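Alcohol dehydrogenase (Thermus sp., PDB 4CPD) probably catalyses the NAD-dependent oxidation of alcohols and the reverse reduction, as a zinc-containing member of the medium-chain dehydrogenase/reductase family. Local coordinates at residues Lys137-Pro140 / Asn141-Pro144; Met256-Pro259 / Gly260-Ser264. One frame throughout, in Å; residues are numbered along the deposited sequence.

Interaction 1 (Lys137-Pro140 / Asn141-Pro144)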
loop_
_atom_site.group_PDB
_atom_site.type_symbol
_atom_site.label_atom_id
_atom_site.label_comp_id
_atom_site.label_asym_id
_atom_site.label_seq_id
_atom_site.Cartn_x
_atom_site.Cartn_y
_atom_site.Cartn_z
ATOM N N LYS A 137 25.341 -10.492 -15.954
ATOM C CA LYS A 137 25.787 -10.766 -17.318
ATOM C C LYS A 137 24.663 -10.384 -18.240
ATOM O O LYS A 137 23.522 -10.641 -17.917
ATOM C CB LYS A 137 26.073 -12.252 -17.520
ATOM C CG LYS A 137 27.506 -12.699 -17.253
ATOM C CD LYS A 137 27.843 -13.996 -18.011
ATOM C CE LYS A 137 28.106 -13.754 -19.512
ATOM N NZ LYS A 137 29.021 -14.763 -20.146
ATOM N N LEU A 138 24.976 -9.751 -19.362
ATOM C CA LEU A 138 23.995 -9.527 -20.431
ATOM C C LEU A 138 23.682 -10.821 -21.146
ATOM O O LEU A 138 24.582 -11.617 -21.427
ATOM C CB LEU A 138 24.495 -8.517 -21.458
ATOM C CG LEU A 138 24.141 -7.072 -21.137
ATOM C CD1 LEU A 138 24.616 -6.671 -19.757
ATOM C CD2 LEU A 138 24.710 -6.123 -22.165
ATOM N N PRO A 139 22.391 -11.051 -21.435
ATOM C CA PRO A 139 22.091 -12.171 -22.311
ATOM C C PRO A 139 22.723 -11.947 -23.675
ATOM O O PRO A 139 22.878 -10.808 -24.077
ATOM C CB PRO A 139 20.566 -12.140 -22.409
ATOM C CG PRO A 139 20.108 -11.476 -21.158
ATOM C CD PRO A 139 21.173 -10.471 -20.831
ATOM N N PRO A 140 23.045 -13.032 -24.392
ATOM C CA PRO A 140 23.941 -12.957 -25.559
ATOM C C PRO A 140 23.503 -12.004 -26.703
ATOM O O PRO A 140 24.350 -11.469 -27.412
ATOM C CB PRO A 140 24.026 -14.422 -26.032
ATOM C CG PRO A 140 22.827 -15.108 -25.450
ATOM C CD PRO A 140 22.512 -14.393 -24.176
ATOM N N ASN A 141 22.210 -11.763 -26.867
ATOM C CA ASN A 141 21.766 -10.979 -28.019
ATOM C C ASN A 141 21.186 -9.615 -27.702
ATOM O O ASN A 141 20.188 -9.205 -28.299
ATOM C CB ASN A 141 20.759 -11.794 -28.841
ATOM C CG ASN A 141 21.093 -11.777 -30.319
ATOM O OD1 ASN A 141 22.277 -11.820 -30.696
ATOM N ND2 ASN A 141 20.068 -11.699 -31.167
ATOM N N LEU A 142 21.823 -8.905 -26.778
ATOM C CA LEU A 142 21.231 -7.678 -26.236
ATOM C C LEU A 142 22.228 -6.525 -26.319
ATOM O O LEU A 142 23.363 -6.608 -25.822
ATOM C CB LEU A 142 20.791 -7.911 -24.789
ATOM C CG LEU A 142 20.330 -6.697 -23.973
ATOM C CD1 LEU A 142 19.002 -6.247 -24.490
ATOM C CD2 LEU A 142 20.211 -7.012 -22.490
ATOM N N SER A 143 21.810 -5.440 -26.945
ATOM C CA SER A 143 22.688 -4.299 -27.083
ATOM C C SER A 143 22.885 -3.558 -25.744
ATOM O O SER A 143 21.922 -3.349 -24.974
ATOM C CB SER A 143 22.131 -3.341 -28.116
ATOM O OG SER A 143 21.096 -2.535 -27.588
ATOM N N PRO A 144 24.125 -3.135 -25.460
ATOM C CA PRO A 144 24.404 -2.347 -24.246
ATOM C C PRO A 144 23.522 -1.117 -24.104
ATOM O O PRO A 144 23.166 -0.759 -22.993
ATOM C CB PRO A 144 25.858 -1.900 -24.424
ATOM C CG PRO A 144 26.456 -2.896 -25.372
ATOM C CD PRO A 144 25.339 -3.423 -26.238
#
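Leu142 fills the inside of this proline-rich turn, its CD2 methyl meeting two residues of the incoming arm. CD2 lies 4.0 Å from Pro139 CD, the pyrrolidine ring and the leucine running side by side and pointing the same way, and 4.2 Å from CG of Leu138, whose side chain crosses that of Leu142 at about a right angle. A chi1 of 171° carries CG of Leu142 away from its own N and brings CD2 to both partners. Leu138 also places its CD2 3.9 Å from the carbonyl O of Leu142 and 4.3 Å from Pro144 CA. Leu303 and Leu306 of helix 295-307, together with Ala147, close over Leu142, while Trp80 and Val82 of strand 80-82 pack on Leu138. The bend itself is looser. Pro140 and Asn141 are exposed there, and CB of Pro140 points away from the returning arm overall, yet still meets the adjoining Asn141 N at 3.3 Å. From Pro139 to Leu142 the backbone makes a type I beta turn, and Ser143, its OG bonded to Arg146 N, follows as the N-cap of helix 144-147: a beta turn and a serine N-cap in succession, linking strand 136-137 to that helix.

Interaction 2 (Met256-Pro259 / Gly260-Ser264)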
loop_
_atom_site.group_PDB
_atom_site.type_symbol
_atom_site.label_atom_id
_atom_site.label_comp_id
_atom_site.label_asym_id
_atom_site.label_seq_id
_atom_site.Cartn_x
_atom_site.Cartn_y
_atom_site.Cartn_z
ATOM N N MET A 256 -7.427 11.093 -8.380
ATOM C CA MET A 256 -7.652 10.493 -9.679
ATOM C C MET A 256 -8.043 8.992 -9.622
ATOM O O MET A 256 -8.972 8.553 -10.309
ATOM C CB MET A 256 -6.352 10.705 -10.440
ATOM C CG MET A 256 -6.265 10.215 -11.864
ATOM S SD MET A 256 -4.612 10.624 -12.480
ATOM C CE MET A 256 -4.588 12.407 -12.403
ATOM N N VAL A 257 -7.331 8.215 -8.804
ATOM C CA VAL A 257 -7.460 6.758 -8.814
ATOM C C VAL A 257 -8.881 6.394 -8.426
ATOM O O VAL A 257 -9.486 7.088 -7.622
ATOM C CB VAL A 257 -6.440 6.083 -7.849
ATOM C CG1 VAL A 257 -6.773 6.392 -6.397
ATOM C CG2 VAL A 257 -6.362 4.574 -8.069
ATOM N N ARG A 258 -9.414 5.313 -9.001
ATOM C CA ARG A 258 -10.734 4.829 -8.607
ATOM C C ARG A 258 -10.766 4.344 -7.165
ATOM O O ARG A 258 -9.758 3.927 -6.623
ATOM C CB ARG A 258 -11.227 3.696 -9.517
ATOM C CG ARG A 258 -10.593 2.322 -9.332
ATOM C CD ARG A 258 -11.400 1.273 -10.083
ATOM N NE ARG A 258 -10.784 -0.067 -10.130
ATOM C CZ ARG A 258 -10.817 -0.976 -9.149
ATOM N NH1 ARG A 258 -11.406 -0.733 -7.977
ATOM N NH2 ARG A 258 -10.251 -2.148 -9.339
ATOM N N PRO A 259 -11.951 4.367 -6.559
ATOM C CA PRO A 259 -12.149 3.634 -5.329
ATOM C C PRO A 259 -11.664 2.215 -5.473
ATOM O O PRO A 259 -11.887 1.587 -6.501
ATOM C CB PRO A 259 -13.677 3.657 -5.150
ATOM C CG PRO A 259 -14.096 4.942 -5.791
ATOM C CD PRO A 259 -13.173 5.088 -6.971
ATOM N N GLY A 260 -10.972 1.740 -4.449
ATOM C CA GLY A 260 -10.483 0.375 -4.412
ATOM C C GLY A 260 -9.288 0.175 -5.297
ATOM O O GLY A 260 -8.890 -0.959 -5.522
ATOM N N GLY A 261 -8.745 1.272 -5.815
ATOM C CA GLY A 261 -7.579 1.215 -6.668
ATOM C C GLY A 261 -6.258 1.318 -5.899
ATOM O O GLY A 261 -6.207 1.266 -4.665
ATOM N N ARG A 262 -5.183 1.492 -6.653
ATOM C CA ARG A 262 -3.834 1.422 -6.106
ATOM C C ARG A 262 -3.014 2.549 -6.642
ATOM O O ARG A 262 -3.095 2.848 -7.824
ATOM C CB ARG A 262 -3.167 0.114 -6.512
ATOM C CG ARG A 262 -3.803 -1.112 -5.894
ATOM C CD ARG A 262 -3.722 -2.288 -6.829
ATOM N NE ARG A 262 -4.932 -2.433 -7.648
ATOM C CZ ARG A 262 -4.999 -2.576 -8.980
ATOM N NH1 ARG A 262 -3.928 -2.580 -9.784
ATOM N NH2 ARG A 262 -6.192 -2.739 -9.516
ATOM N N VAL A 263 -2.246 3.186 -5.767
ATOM C CA VAL A 263 -1.341 4.225 -6.174
ATOM C C VAL A 263 0.070 3.811 -5.828
ATOM O O VAL A 263 0.360 3.374 -4.717
ATOM C CB VAL A 263 -1.671 5.526 -5.489
ATOM C CG1 VAL A 263 -0.620 6.571 -5.802
ATOM C CG2 VAL A 263 -3.038 6.001 -5.931
ATOM N N SER A 264 0.949 3.932 -6.804
ATOM C CA SER A 264 2.329 3.506 -6.666
ATOM C C SER A 264 3.176 4.761 -6.882
ATOM O O SER A 264 3.370 5.184 -8.036
ATOM C CB SER A 264 2.620 2.455 -7.732
ATOM O OG SER A 264 3.590 1.548 -7.339
#
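Val257, the first residue to leave helical geometry after helix 247-256, turns its two methyls to different parts of the chain that follows. CG1 rests 3.8 Å from CG2 of Val263, the two side chains meeting at a slant, while CG2, anti to the backbone N, lies 3.6 Å from the backbone N of Arg262. Arg258 comes next and opens a type II beta turn: its carbonyl O accepts a hydrogen bond from Gly261 N at 3.0 Å. With CG between N and the carbonyl carbon (chi1 75°) and the chain extended to NE, its side chain runs beside the turn, and Gly261 CA lies over one face of the guanidinium. NH1 reaches Pro259 O at 2.8 Å in the carbonyl plane, and also Gln99 of the second subunit; NE forms a salt bridge with Asp238. Arg262 lies alongside, its NH2 4.1 Å from Arg258 NH2 and the guanidinium planes 76° apart; its NH1 is held by Gly164 O. An alanine in place of Arg258 would probably leave Asp238 without its charged mate and Pro259 O without its side-chain donor. Pro259 then leads into Gly260, whose positive phi suits the third position of a type II turn. The turn thus joins helix 247-256 to strand 262-265 of the parallel sheet, Val257 packing between Val240 of strand 239-242 and Leu286 of strand 286-290, and Tyr94 of the second subunit packs on Arg258 and Pro259.

Interaction 1 comes first along the chain and closes before interaction 2 opens; their centres lie 37 Å apart and their nearest atoms about 24 Å, so the two do not touch. Residues 137-144 leave the mixed sheet through strand 136-137, whereas residues 256-264 feed strand 262-265 of the six-stranded parallel sheet, in the Rossmann-type part of the enzyme. Both are connections between a helix and a strand, run in opposite senses: strand to helix in the first, helix to strand in the second. Interaction 1 lies away from the zinc and NAD sites, while strand 262-265 leads toward Val266, which binds NAD, and interaction 2 also meets the second subunit.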